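Local coordinates for polyhedrin (Antheraea mylitta cypovirus 4, PDB 5A9C), which probably forms the crystalline matrix of viral occlusion bodies, the polyhedra that shelter cypovirus particles between insect hosts, at residues M38-F43 with V146-T151; D55-D60 with I174-V179; G76-G81 with V138-H143; R96-N101 with P118-G123. All coordinates share one frame; numbering follows the deposited sequence.

How the contacts relate
Contact 1 lies centrally and packs two antiparallel sheets face to face; the others lie farther out. Contact 2 adds strand 176-182 to the edge of the larger sheet, its centre about 9 Å from that of contact 1, with Arg39 bridging to Asp55. Contact 3 closes the far end, where strands 81-87 and 133-139 meet, its centre about 17 Å from that of contact 1. Contact 4 borders the smaller sheet through strand 96-100, joined to contact 1 by Lys147 and Glu98. Along the chain, contact 4 nests inside contact 3, and both nest inside contacts 1 and 2, whose segments alternate; together the four tie distant parts of the sequence into one sandwich.

Contact 1: M38-F43 with V146-T151; sequences MRVVVF and VKVLAT
Val40 meets Ala150 and Val148 from the facing sheet, dividing its two methyl branches between them. Its CG1 stands anti to the backbone N (chi1 172°) and reaches CG1 of Val148 at 4.2 Å, while CG2 points the other way along the strand and touches CB of Ala150 at 3.9 Å. The small alanine fits here because the backbones come nearest at this pair, with the CA atoms of Val40 and Ala150 7.9 Å apart. Val148 is shared: its second branch, CG2, lies against CG2 of Val42 at 4.2 Å. Beyond Ala150, Met38 starts with CG beside its backbone N (chi1 -74°), runs on extended and then bends at the thioether, bringing Met38 SD within 4.2 Å of Thr151 C. These side chains are buried and apolar, and beta-branched valine suits both the extended backbone and the close packing between the layers. Phe86, from strand 81-87, also packs on Val148 and Ala150. The axes of the two short strand segments come within 9.0 Å, their N-to-C directions 167° apart, too far for backbone pairing. The layers are joined mainly through side chains: the hydrophobic core of an antiparallel beta sandwich.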
loop_
_atom_site.group_PDB
_atom_site.type_symbol
_atom_site.label_atom_id
_atom_site.label_comp_id
_atom_site.label_asym_id
_atom_site.label_seq_id
_atom_site.Cartn_x
_atom_site.Cartn_y
_atom_site.Cartn_z
ATOM N N MET A 38 -6.121 12.611 -10.766
ATOM C CA MET A 38 -7.112 11.790 -11.442
ATOM C C MET A 38 -8.077 11.264 -10.391
ATOM O O MET A 38 -7.786 11.306 -9.195
ATOM C CB MET A 38 -6.444 10.634 -12.190
ATOM C CG MET A 38 -5.721 11.053 -13.462
ATOM S SD MET A 38 -4.661 9.749 -14.118
ATOM C CE MET A 38 -3.371 9.737 -12.876
ATOM N N ARG A 39 -9.233 10.780 -10.827
ATOM C CA ARG A 39 -10.219 10.288 -9.881
ATOM C C ARG A 39 -10.916 9.053 -10.410
ATOM O O ARG A 39 -11.558 9.087 -11.462
ATOM C CB ARG A 39 -11.243 11.376 -9.550
ATOM C CG ARG A 39 -12.101 11.056 -8.334
ATOM C CD ARG A 39 -12.866 12.283 -7.880
ATOM N NE ARG A 39 -13.503 12.086 -6.583
ATOM C CZ ARG A 39 -14.005 13.072 -5.847
ATOM N NH1 ARG A 39 -13.937 14.325 -6.280
ATOM N NH2 ARG A 39 -14.569 12.809 -4.676
ATOM N N VAL A 40 -10.776 7.957 -9.677
ATOM C CA VAL A 40 -11.447 6.715 -10.026
ATOM C C VAL A 40 -12.356 6.322 -8.878
ATOM O O VAL A 40 -11.946 6.336 -7.717
ATOM C CB VAL A 40 -10.440 5.585 -10.307
ATOM C CG1 VAL A 40 -11.163 4.255 -10.475
ATOM C CG2 VAL A 40 -9.631 5.903 -11.548
ATOM N N VAL A 41 -13.601 5.999 -9.202
ATOM C CA VAL A 41 -14.556 5.599 -8.186
ATOM C C VAL A 41 -15.205 4.275 -8.548
ATOM O O VAL A 41 -15.654 4.077 -9.679
ATOM C CB VAL A 41 -15.651 6.659 -7.986
ATOM C CG1 VAL A 41 -16.567 6.259 -6.836
ATOM C CG2 VAL A 41 -15.026 8.030 -7.732
ATOM N N VAL A 42 -15.243 3.369 -7.578
ATOM C CA VAL A 42 -15.937 2.103 -7.736
ATOM C C VAL A 42 -17.219 2.151 -6.912
ATOM O O VAL A 42 -17.177 2.179 -5.680
ATOM C CB VAL A 42 -15.065 0.921 -7.271
ATOM C CG1 VAL A 42 -15.801 -0.399 -7.480
ATOM C CG2 VAL A 42 -13.733 0.919 -8.010
ATOM N N PHE A 43 -18.358 2.184 -7.597
ATOM C CA PHE A 43 -19.657 2.237 -6.933
ATOM C C PHE A 43 -20.233 0.835 -6.832
ATOM O O PHE A 43 -20.564 0.236 -7.850
ATOM C CB PHE A 43 -20.643 3.087 -7.739
ATOM C CG PHE A 43 -20.288 4.541 -7.823
ATOM C CD1 PHE A 43 -20.625 5.409 -6.798
ATOM C CD2 PHE A 43 -19.656 5.051 -8.948
ATOM C CE1 PHE A 43 -20.319 6.754 -6.883
ATOM C CE2 PHE A 43 -19.348 6.392 -9.038
ATOM C CZ PHE A 43 -19.684 7.247 -8.005
ATOM N N VAL A 146 -12.632 -7.369 -7.167
ATOM C CA VAL A 146 -12.489 -6.373 -8.221
ATOM C C VAL A 146 -11.074 -5.803 -8.300
ATOM O O VAL A 146 -10.479 -5.437 -7.288
ATOM C CB VAL A 146 -13.488 -5.213 -8.035
ATOM C CG1 VAL A 146 -13.254 -4.140 -9.084
ATOM C CG2 VAL A 146 -14.924 -5.731 -8.090
ATOM N N LYS A 147 -10.543 -5.733 -9.517
ATOM C CA LYS A 147 -9.233 -5.150 -9.768
ATOM C C LYS A 147 -9.372 -4.011 -10.762
ATOM O O LYS A 147 -10.048 -4.154 -11.781
ATOM C CB LYS A 147 -8.277 -6.203 -10.331
ATOM C CG LYS A 147 -7.853 -7.261 -9.334
ATOM C CD LYS A 147 -7.195 -8.443 -10.032
ATOM C CE LYS A 147 -6.029 -8.014 -10.910
ATOM N NZ LYS A 147 -5.511 -9.162 -11.711
ATOM N N VAL A 148 -8.747 -2.878 -10.461
ATOM C CA VAL A 148 -8.774 -1.738 -11.374
ATOM C C VAL A 148 -7.371 -1.186 -11.591
ATOM O O VAL A 148 -6.579 -1.089 -10.653
ATOM C CB VAL A 148 -9.681 -0.606 -10.855
ATOM C CG1 VAL A 148 -9.726 0.546 -11.855
ATOM C CG2 VAL A 148 -11.085 -1.130 -10.578
ATOM N N LEU A 149 -7.070 -0.838 -12.837
ATOM C CA LEU A 149 -5.826 -0.157 -13.172
ATOM C C LEU A 149 -6.106 1.106 -13.976
ATOM O O LEU A 149 -6.810 1.071 -14.983
ATOM C CB LEU A 149 -4.903 -1.070 -13.978
ATOM C CG LEU A 149 -3.671 -0.372 -14.564
ATOM C CD1 LEU A 149 -2.755 0.127 -13.460
ATOM C CD2 LEU A 149 -2.915 -1.296 -15.504
ATOM N N ALA A 150 -5.550 2.223 -13.525
ATOM C CA ALA A 150 -5.647 3.474 -14.268
ATOM C C ALA A 150 -4.313 4.206 -14.204
ATOM O O ALA A 150 -3.725 4.347 -13.133
ATOM C CB ALA A 150 -6.765 4.340 -13.717
ATOM N N THR A 151 -3.831 4.661 -15.356
ATOM C CA THR A 151 -2.547 5.345 -15.419
ATOM C C THR A 151 -2.650 6.662 -16.175
ATOM O O THR A 151 -3.452 6.798 -17.101
ATOM C CB THR A 151 -1.465 4.466 -16.080
ATOM O OG1 THR A 151 -1.924 4.024 -17.364
ATOM C CG2 THR A 151 -1.160 3.251 -15.214
#

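Contact 2: D55-D60 with I174-V179; sequences DYVFPD and IVCPNV
Ile174 opens the second segment beside Pro59, whose ring carbon CD lies 3.9 Å from the carbonyl O of Ile174, just before regular pairing begins. Val175 then divides its two methyls between Tyr56 and Phe58. CG1, anti to its own N (chi1 176°), sits at the edge of the Tyr56 ring, 3.9 Å from CD2, and CG2 rests on CB of Phe58. Cys176 is held by both polar backbone atoms: its N gives a straight bond of 2.8 Å to Val57 O, and its O accepts Val57 N at 3.2 Å. On the face that also carries Asp55 and Asn178, its CB presses on Val57 CG2 at 3.5 Å, a snug fit for a small residue. Pro177 has no N-H to give, which suits a non-hydrogen-bonded position opposite Tyr56; its CB lies 3.8 Å from Tyr56 CE2, and its CA-H points to Asp55 O at 3.3 Å. Asn178 closes the pairing by exchanging two backbone bonds with Asp55, the one from Asp55 N to Asn178 O nearly linear at 177°. The side-chain ND2 of Asn178 bonds to Met102 O of a neighbouring subunit, while the Asp55 carboxylate is taken by Arg39 and Tyr191. Regular antiparallel pairing thus makes strand 176-182, within this chain, an antiparallel edge strand of the larger sheet.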
loop_
_atom_site.group_PDB
_atom_site.type_symbol
_atom_site.label_atom_id
_atom_site.label_comp_id
_atom_site.label_asym_id
_atom_site.label_seq_id
_atom_site.Cartn_x
_atom_site.Cartn_y
_atom_site.Cartn_z
ATOM N N ASP A 55 -13.686 5.660 -3.415
ATOM C CA ASP A 55 -13.324 6.863 -4.155
ATOM C C ASP A 55 -11.831 7.155 -4.035
ATOM O O ASP A 55 -11.340 7.470 -2.951
ATOM C CB ASP A 55 -14.130 8.036 -3.601
ATOM C CG ASP A 55 -14.025 9.283 -4.452
ATOM O OD1 ASP A 55 -13.118 9.363 -5.304
ATOM O OD2 ASP A 55 -14.857 10.189 -4.250
ATOM N N TYR A 56 -11.116 7.053 -5.153
ATOM C CA TYR A 56 -9.668 7.235 -5.158
ATOM C C TYR A 56 -9.263 8.481 -5.937
ATOM O O TYR A 56 -9.657 8.656 -7.087
ATOM C CB TYR A 56 -8.966 6.021 -5.777
ATOM C CG TYR A 56 -9.329 4.692 -5.151
ATOM C CD1 TYR A 56 -10.410 3.959 -5.617
ATOM C CD2 TYR A 56 -8.588 4.172 -4.097
ATOM C CE1 TYR A 56 -10.747 2.744 -5.056
ATOM C CE2 TYR A 56 -8.916 2.958 -3.522
ATOM C CZ TYR A 56 -9.999 2.248 -4.007
ATOM O OH TYR A 56 -10.334 1.040 -3.444
ATOM N N VAL A 57 -8.476 9.345 -5.306
ATOM C CA VAL A 57 -7.817 10.426 -6.028
ATOM C C VAL A 57 -6.307 10.209 -5.980
ATOM O O VAL A 57 -5.761 9.821 -4.947
ATOM C CB VAL A 57 -8.203 11.821 -5.497
ATOM C CG1 VAL A 57 -9.702 12.037 -5.642
ATOM C CG2 VAL A 57 -7.780 11.994 -4.046
ATOM N N PHE A 58 -5.649 10.454 -7.108
ATOM C CA PHE A 58 -4.245 10.093 -7.290
ATOM C C PHE A 58 -3.684 10.820 -8.507
ATOM O O PHE A 58 -4.401 11.037 -9.481
ATOM C CB PHE A 58 -4.129 8.585 -7.513
ATOM C CG PHE A 58 -4.868 8.100 -8.731
ATOM C CD1 PHE A 58 -6.244 7.932 -8.700
ATOM C CD2 PHE A 58 -4.193 7.832 -9.908
ATOM C CE1 PHE A 58 -6.930 7.496 -9.819
ATOM C CE2 PHE A 58 -4.872 7.393 -11.031
ATOM C CZ PHE A 58 -6.245 7.224 -10.984
ATOM N N PRO A 59 -2.397 11.189 -8.458
ATOM C CA PRO A 59 -1.782 11.989 -9.525
ATOM C C PRO A 59 -1.151 11.210 -10.685
ATOM O O PRO A 59 -1.042 11.773 -11.776
ATOM C CB PRO A 59 -0.696 12.766 -8.782
ATOM C CG PRO A 59 -0.286 11.845 -7.686
ATOM C CD PRO A 59 -1.546 11.121 -7.257
ATOM N N ASP A 60 -0.741 9.963 -10.472
ATOM C CA ASP A 60 0.038 9.261 -11.495
ATOM C C ASP A 60 -0.523 7.905 -11.918
ATOM O O ASP A 60 -0.674 7.634 -13.111
ATOM C CB ASP A 60 1.490 9.109 -11.041
ATOM C CG ASP A 60 2.200 10.442 -10.921
ATOM O OD1 ASP A 60 2.254 11.177 -11.930
ATOM O OD2 ASP A 60 2.703 10.750 -9.821
ATOM N N ILE A 174 0.641 9.676 -4.191
ATOM C CA ILE A 174 -0.085 9.334 -2.974
ATOM C C ILE A 174 -1.558 9.115 -3.291
ATOM O O ILE A 174 -2.291 10.068 -3.564
ATOM C CB ILE A 174 0.040 10.442 -1.901
ATOM C CG1 ILE A 174 1.495 10.601 -1.455
ATOM C CG2 ILE A 174 -0.857 10.137 -0.712
ATOM C CD1 ILE A 174 1.689 11.651 -0.373
ATOM N N VAL A 175 -1.986 7.856 -3.267
ATOM C CA VAL A 175 -3.383 7.517 -3.503
ATOM C C VAL A 175 -4.217 7.809 -2.259
ATOM O O VAL A 175 -3.911 7.329 -1.167
ATOM C CB VAL A 175 -3.552 6.033 -3.896
ATOM C CG1 VAL A 175 -5.028 5.684 -4.036
ATOM C CG2 VAL A 175 -2.802 5.737 -5.188
ATOM N N CYS A 176 -5.268 8.604 -2.431
ATOM C CA CYS A 176 -6.124 8.981 -1.314
ATOM C C CYS A 176 -7.508 8.360 -1.454
ATOM O O CYS A 176 -8.350 8.872 -2.191
ATOM C CB CYS A 176 -6.240 10.501 -1.229
ATOM S SG CYS A 176 -4.655 11.332 -1.102
ATOM N N PRO A 177 -7.737 7.242 -0.752
ATOM C CA PRO A 177 -9.007 6.513 -0.787
ATOM C C PRO A 177 -10.014 7.022 0.235
ATOM O O PRO A 177 -9.643 7.388 1.352
ATOM C CB PRO A 177 -8.600 5.077 -0.413
ATOM C CG PRO A 177 -7.087 5.074 -0.354
ATOM C CD PRO A 177 -6.700 6.478 -0.043
ATOM N N ASN A 178 -11.281 7.048 -0.159
ATOM C CA ASN A 178 -12.379 7.228 0.779
ATOM C C ASN A 178 -13.479 6.216 0.510
ATOM O O ASN A 178 -13.769 5.885 -0.641
ATOM C CB ASN A 178 -12.940 8.647 0.720
ATOM C CG ASN A 178 -12.271 9.575 1.708
ATOM O OD1 ASN A 178 -12.503 9.484 2.915
ATOM N ND2 ASN A 178 -11.434 10.473 1.203
ATOM N N VAL A 179 -14.084 5.713 1.578
ATOM C CA VAL A 179 -15.206 4.800 1.445
ATOM C C VAL A 179 -16.460 5.527 1.897
ATOM O O VAL A 179 -16.523 6.041 3.014
ATOM C CB VAL A 179 -15.008 3.523 2.276
ATOM C CG1 VAL A 179 -16.136 2.542 2.011
ATOM C CG2 VAL A 179 -13.664 2.891 1.953
#

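Contact 3: G76-G81 with V138-H143; sequences GRYPMG and VPLDEH. Residue 76 of segment 76-81 comes from a tag, linker or insertion.
Tyr78 covers the turn through Glu142 and His143 where the larger antiparallel sheet of the sandwich frays into loops, beyond the last bridge, a non-hydrogen-bonded pair of Gly81 and Pro139. Aromatic packing dominates. The ring swings across because CG is anti to the backbone N (chi1 -169°), and one face receives the CA-H of Glu142, 4.1 Å from the centroid and 17° off the normal, a CH-pi contact. Over the same face lies His143 N, 3.5 Å from CE1, while CD of the neighbouring Pro79 backs the other face. A large flat residue suits this place, since it can cover bare backbone. Apolar contact comes next: CB of Leu140 sits at the ring edge, 3.7 Å from Tyr78 CE2. With no CB to run into Val138 O, Gly81 brings its CA within 4.1 Å of CA of Pro139. Hydrogen bonding is sparse. Leu140 N donates to Met80 O over 2.9 Å at 174°, and the phenol OH of Tyr78 bonds to Asn144 O, just past the segment. Further along, one water bridges the two segments by donating to Pro79 O at 2.7 Å and to Leu140 O at 2.8 Å.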
loop_
_atom_site.group_PDB
_atom_site.type_symbol
_atom_site.label_atom_id
_atom_site.label_comp_id
_atom_site.label_asym_id
_atom_site.label_seq_id
_atom_site.Cartn_x
_atom_site.Cartn_y
_atom_site.Cartn_z
ATOM N N GLY A 76 -24.117 -7.401 5.463
ATOM C CA GLY A 76 -23.349 -8.589 5.150
ATOM C C GLY A 76 -23.656 -9.120 3.764
ATOM O O GLY A 76 -23.233 -10.216 3.400
ATOM N N ARG A 77 -24.402 -8.343 2.986
ATOM C CA ARG A 77 -24.766 -8.755 1.635
ATOM C C ARG A 77 -23.683 -8.407 0.623
ATOM O O ARG A 77 -22.984 -7.403 0.761
ATOM C CB ARG A 77 -26.089 -8.119 1.204
ATOM C CG ARG A 77 -27.324 -8.719 1.850
ATOM C CD ARG A 77 -28.560 -8.372 1.041
ATOM N NE ARG A 77 -29.796 -8.691 1.745
ATOM C CZ ARG A 77 -30.926 -8.004 1.605
ATOM N NH1 ARG A 77 -30.967 -6.960 0.790
ATOM N NH2 ARG A 77 -32.010 -8.357 2.283
ATOM N N TYR A 78 -23.562 -9.246 -0.400
ATOM C CA TYR A 78 -22.627 -9.009 -1.487
ATOM C C TYR A 78 -23.290 -8.168 -2.578
ATOM O O TYR A 78 -24.495 -8.273 -2.801
ATOM C CB TYR A 78 -22.129 -10.341 -2.059
ATOM C CG TYR A 78 -20.969 -10.191 -3.015
ATOM C CD1 TYR A 78 -19.659 -10.169 -2.550
ATOM C CD2 TYR A 78 -21.184 -10.057 -4.380
ATOM C CE1 TYR A 78 -18.594 -10.022 -3.423
ATOM C CE2 TYR A 78 -20.128 -9.907 -5.257
ATOM C CZ TYR A 78 -18.836 -9.893 -4.774
ATOM O OH TYR A 78 -17.786 -9.747 -5.648
ATOM N N PRO A 79 -22.503 -7.320 -3.260
ATOM C CA PRO A 79 -23.031 -6.435 -4.309
ATOM C C PRO A 79 -23.475 -7.159 -5.584
ATOM O O PRO A 79 -22.912 -8.190 -5.953
ATOM C CB PRO A 79 -21.844 -5.511 -4.615
ATOM C CG PRO A 79 -20.642 -6.289 -4.200
ATOM C CD PRO A 79 -21.073 -7.077 -3.002
ATOM N N MET A 80 -24.492 -6.609 -6.241
ATOM C CA MET A 80 -24.965 -7.110 -7.529
ATOM C C MET A 80 -23.947 -6.824 -8.625
ATOM O O MET A 80 -23.878 -7.529 -9.634
ATOM C CB MET A 80 -26.286 -6.432 -7.899
ATOM C CG MET A 80 -27.420 -6.683 -6.920
ATOM S SD MET A 80 -28.682 -5.396 -7.002
ATOM C CE MET A 80 -29.043 -5.380 -8.756
ATOM N N GLY A 81 -23.163 -5.773 -8.426
ATOM C CA GLY A 81 -22.229 -5.324 -9.435
ATOM C C GLY A 81 -21.614 -4.007 -9.027
ATOM O O GLY A 81 -21.938 -3.469 -7.967
ATOM N N VAL A 138 -20.109 -3.488 -14.275
ATOM C CA VAL A 138 -19.584 -4.844 -14.212
ATOM C C VAL A 138 -20.412 -5.666 -13.238
ATOM O O VAL A 138 -20.351 -5.445 -12.033
ATOM C CB VAL A 138 -18.117 -4.846 -13.743
ATOM C CG1 VAL A 138 -17.545 -6.262 -13.778
ATOM C CG2 VAL A 138 -17.283 -3.904 -14.600
ATOM N N PRO A 139 -21.204 -6.612 -13.759
ATOM C CA PRO A 139 -21.974 -7.477 -12.860
ATOM C C PRO A 139 -21.053 -8.390 -12.052
ATOM O O PRO A 139 -20.036 -8.858 -12.565
ATOM C CB PRO A 139 -22.855 -8.288 -13.817
ATOM C CG PRO A 139 -22.170 -8.213 -15.137
ATOM C CD PRO A 139 -21.494 -6.877 -15.177
ATOM N N LEU A 140 -21.405 -8.623 -10.792
ATOM C CA LEU A 140 -20.617 -9.492 -9.924
ATOM C C LEU A 140 -21.484 -10.603 -9.345
ATOM O O LEU A 140 -22.689 -10.431 -9.168
ATOM C CB LEU A 140 -19.987 -8.697 -8.773
ATOM C CG LEU A 140 -18.808 -7.740 -9.002
ATOM C CD1 LEU A 140 -17.723 -8.372 -9.860
ATOM C CD2 LEU A 140 -19.256 -6.437 -9.603
ATOM N N ASP A 141 -20.873 -11.748 -9.062
ATOM C CA ASP A 141 -21.550 -12.782 -8.290
ATOM C C ASP A 141 -20.786 -13.004 -6.991
ATOM O O ASP A 141 -19.710 -12.439 -6.797
ATOM C CB ASP A 141 -21.718 -14.082 -9.087
ATOM C CG ASP A 141 -20.401 -14.661 -9.556
ATOM O OD1 ASP A 141 -19.413 -14.605 -8.794
ATOM O OD2 ASP A 141 -20.356 -15.181 -10.693
ATOM N N GLU A 142 -21.343 -13.815 -6.100
ATOM C CA GLU A 142 -20.810 -13.938 -4.750
ATOM C C GLU A 142 -19.317 -14.257 -4.722
ATOM O O GLU A 142 -18.835 -15.115 -5.465
ATOM C CB GLU A 142 -21.595 -14.983 -3.950
ATOM C CG GLU A 142 -21.254 -15.006 -2.468
ATOM C CD GLU A 142 -22.138 -15.948 -1.677
ATOM O OE1 GLU A 142 -23.026 -16.587 -2.282
ATOM O OE2 GLU A 142 -21.947 -16.049 -0.446
ATOM N N HIS A 143 -18.597 -13.540 -3.865
ATOM C CA HIS A 143 -17.174 -13.774 -3.627
ATOM C C HIS A 143 -16.243 -13.271 -4.731
ATOM O O HIS A 143 -15.020 -13.322 -4.581
ATOM C CB HIS A 143 -16.906 -15.247 -3.311
ATOM C CG HIS A 143 -17.510 -15.704 -2.021
ATOM N ND1 HIS A 143 -18.208 -14.855 -1.187
ATOM C CD2 HIS A 143 -17.522 -16.915 -1.418
ATOM C CE1 HIS A 143 -18.623 -15.526 -0.128
ATOM N NE2 HIS A 143 -18.221 -16.778 -0.243
HETATM O O HOH W 1 -23.972 -10.549 -6.635
#

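Contact 4: R96-N101 with P118-G123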
loop_
_atom_site.group_PDB
_atom_site.type_symbol
_atom_site.label_atom_id
_atom_site.label_comp_id
_atom_site.label_asym_id
_atom_site.label_seq_id
_atom_site.Cartn_x
_atom_site.Cartn_y
_atom_site.Cartn_z
ATOM N N ARG A 96 -8.234 -0.446 -17.337
ATOM C CA ARG A 96 -8.850 -1.770 -17.327
ATOM C C ARG A 96 -9.464 -2.169 -15.988
ATOM O O ARG A 96 -9.140 -1.610 -14.939
ATOM C CB ARG A 96 -7.819 -2.824 -17.736
ATOM C CG ARG A 96 -6.726 -3.025 -16.706
ATOM C CD ARG A 96 -5.568 -3.826 -17.268
ATOM N NE ARG A 96 -4.798 -3.065 -18.243
ATOM C CZ ARG A 96 -3.663 -3.488 -18.788
ATOM N NH1 ARG A 96 -3.165 -4.670 -18.451
ATOM N NH2 ARG A 96 -3.022 -2.729 -19.667
ATOM N N VAL A 97 -10.354 -3.154 -16.052
ATOM C CA VAL A 97 -11.022 -3.700 -14.886
ATOM C C VAL A 97 -11.185 -5.195 -15.115
ATOM O O VAL A 97 -11.315 -5.644 -16.254
ATOM C CB VAL A 97 -12.438 -3.086 -14.703
ATOM C CG1 VAL A 97 -13.141 -3.690 -13.490
ATOM C CG2 VAL A 97 -12.363 -1.575 -14.574
ATOM N N GLU A 98 -11.162 -5.971 -14.044
ATOM C CA GLU A 98 -11.584 -7.359 -14.148
ATOM C C GLU A 98 -12.135 -7.859 -12.823
ATOM O O GLU A 98 -11.733 -7.398 -11.755
ATOM C CB GLU A 98 -10.458 -8.260 -14.674
ATOM C CG GLU A 98 -9.405 -8.652 -13.658
ATOM C CD GLU A 98 -8.327 -9.537 -14.263
ATOM O OE1 GLU A 98 -8.356 -9.752 -15.491
ATOM O OE2 GLU A 98 -7.453 -10.018 -13.511
ATOM N N ALA A 99 -13.092 -8.775 -12.907
ATOM C CA ALA A 99 -13.642 -9.426 -11.729
ATOM C C ALA A 99 -12.928 -10.757 -11.540
ATOM O O ALA A 99 -13.087 -11.675 -12.342
ATOM C CB ALA A 99 -15.132 -9.640 -11.884
ATOM N N THR A 100 -12.129 -10.844 -10.488
ATOM C CA THR A 100 -11.368 -12.052 -10.198
ATOM C C THR A 100 -12.124 -12.888 -9.170
ATOM O O THR A 100 -13.211 -12.503 -8.727
ATOM C CB THR A 100 -9.958 -11.700 -9.684
ATOM O OG1 THR A 100 -10.029 -10.531 -8.859
ATOM C CG2 THR A 100 -9.021 -11.409 -10.856
ATOM N N ASN A 101 -11.568 -14.036 -8.799
ATOM C CA ASN A 101 -12.214 -14.878 -7.797
ATOM C C ASN A 101 -11.888 -14.403 -6.386
ATOM O O ASN A 101 -11.253 -13.364 -6.208
ATOM C CB ASN A 101 -11.876 -16.364 -7.996
ATOM C CG ASN A 101 -10.447 -16.711 -7.603
ATOM O OD1 ASN A 101 -9.700 -15.877 -7.084
ATOM N ND2 ASN A 101 -10.067 -17.960 -7.838
ATOM N N PRO A 118 -7.184 -12.998 -20.093
ATOM C CA PRO A 118 -7.299 -12.883 -21.553
ATOM C C PRO A 118 -8.524 -12.083 -22.001
ATOM O O PRO A 118 -8.559 -11.624 -23.144
ATOM C CB PRO A 118 -7.413 -14.342 -22.013
ATOM C CG PRO A 118 -7.899 -15.091 -20.809
ATOM C CD PRO A 118 -7.284 -14.394 -19.634
ATOM N N HIS A 119 -9.508 -11.917 -21.123
ATOM C CA HIS A 119 -10.710 -11.157 -21.469
ATOM C C HIS A 119 -10.919 -9.970 -20.533
ATOM O O HIS A 119 -12.054 -9.618 -20.205
ATOM C CB HIS A 119 -11.950 -12.059 -21.457
ATOM C CG HIS A 119 -11.776 -13.339 -22.213
ATOM N ND1 HIS A 119 -11.933 -13.426 -23.580
ATOM C CD2 HIS A 119 -11.456 -14.586 -21.792
ATOM C CE1 HIS A 119 -11.713 -14.670 -23.968
ATOM N NE2 HIS A 119 -11.423 -15.394 -22.901
ATOM N N VAL A 120 -9.818 -9.358 -20.105
ATOM C CA VAL A 120 -9.877 -8.196 -19.227
ATOM C C VAL A 120 -10.784 -7.120 -19.821
ATOM O O VAL A 120 -10.845 -6.951 -21.039
ATOM C CB VAL A 120 -8.464 -7.611 -18.969
ATOM C CG1 VAL A 120 -7.793 -7.232 -20.282
ATOM C CG2 VAL A 120 -8.542 -6.411 -18.030
ATOM N N ILE A 121 -11.501 -6.410 -18.955
ATOM C CA ILE A 121 -12.420 -5.360 -19.386
ATOM C C ILE A 121 -11.662 -4.093 -19.769
ATOM O O ILE A 121 -10.999 -3.479 -18.933
ATOM C CB ILE A 121 -13.455 -5.037 -18.289
ATOM C CG1 ILE A 121 -14.207 -6.309 -17.892
ATOM C CG2 ILE A 121 -14.427 -3.964 -18.761
ATOM C CD1 ILE A 121 -15.172 -6.122 -16.751
ATOM N N CYS A 122 -11.772 -3.710 -21.037
ATOM C CA CYS A 122 -11.035 -2.573 -21.574
ATOM C C CYS A 122 -11.591 -2.139 -22.933
ATOM O O CYS A 122 -12.659 -2.589 -23.353
ATOM C CB CYS A 122 -9.544 -2.912 -21.698
ATOM S SG CYS A 122 -9.162 -4.323 -22.782
ATOM N N GLY A 123 -10.863 -1.266 -23.620
ATOM C CA GLY A 123 -11.293 -0.791 -24.923
ATOM C C GLY A 123 -12.652 -0.117 -24.868
ATOM O O GLY A 123 -12.941 0.630 -23.936
#
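Val97 O accepts the backbone N-H of Ile121 at 2.8 Å, the donor lying almost in line with the carbonyl bond (174° at the oxygen), although the bond is bent at the hydrogen (140°). A methine and a methyl crowd the same oxygen: Ile121 CB stands 3.0 Å from it and CG2 of Val120 3.4 Å. In return Val97 N donates to Ile121 O at 3.0 Å, and the CA-H of Arg96 also points at that oxygen. Two bonds therefore fix a single antiparallel bridge between strand 96-100 and an otherwise irregular loop. Beside the bridge, CB of Val97 and CB of Ile121 face each other at 4.2 Å. Val120 places CG2 anti to its N, alongside the aliphatic part of Arg96, whose CB is 3.7 Å away. Arginine fits because its carbons cover the valine while its charged end, bent at the third torsion (chi3 71°), goes on to Arg94 O and makes a cation-pi contact with Trp116. Glu98 crosses Val120 at about a right angle. Its OE1 bonds to Gly117 N and its OE2 to Lys147 and Asn106, which probably compensates the charge of this buried carboxylate. Ile121 reaches inward to Val136 and Val138 of the larger sheet. This is an isolated beta bridge, by which a loop pairs with an edge strand, within this chain, of the smaller sheet of the sandwich.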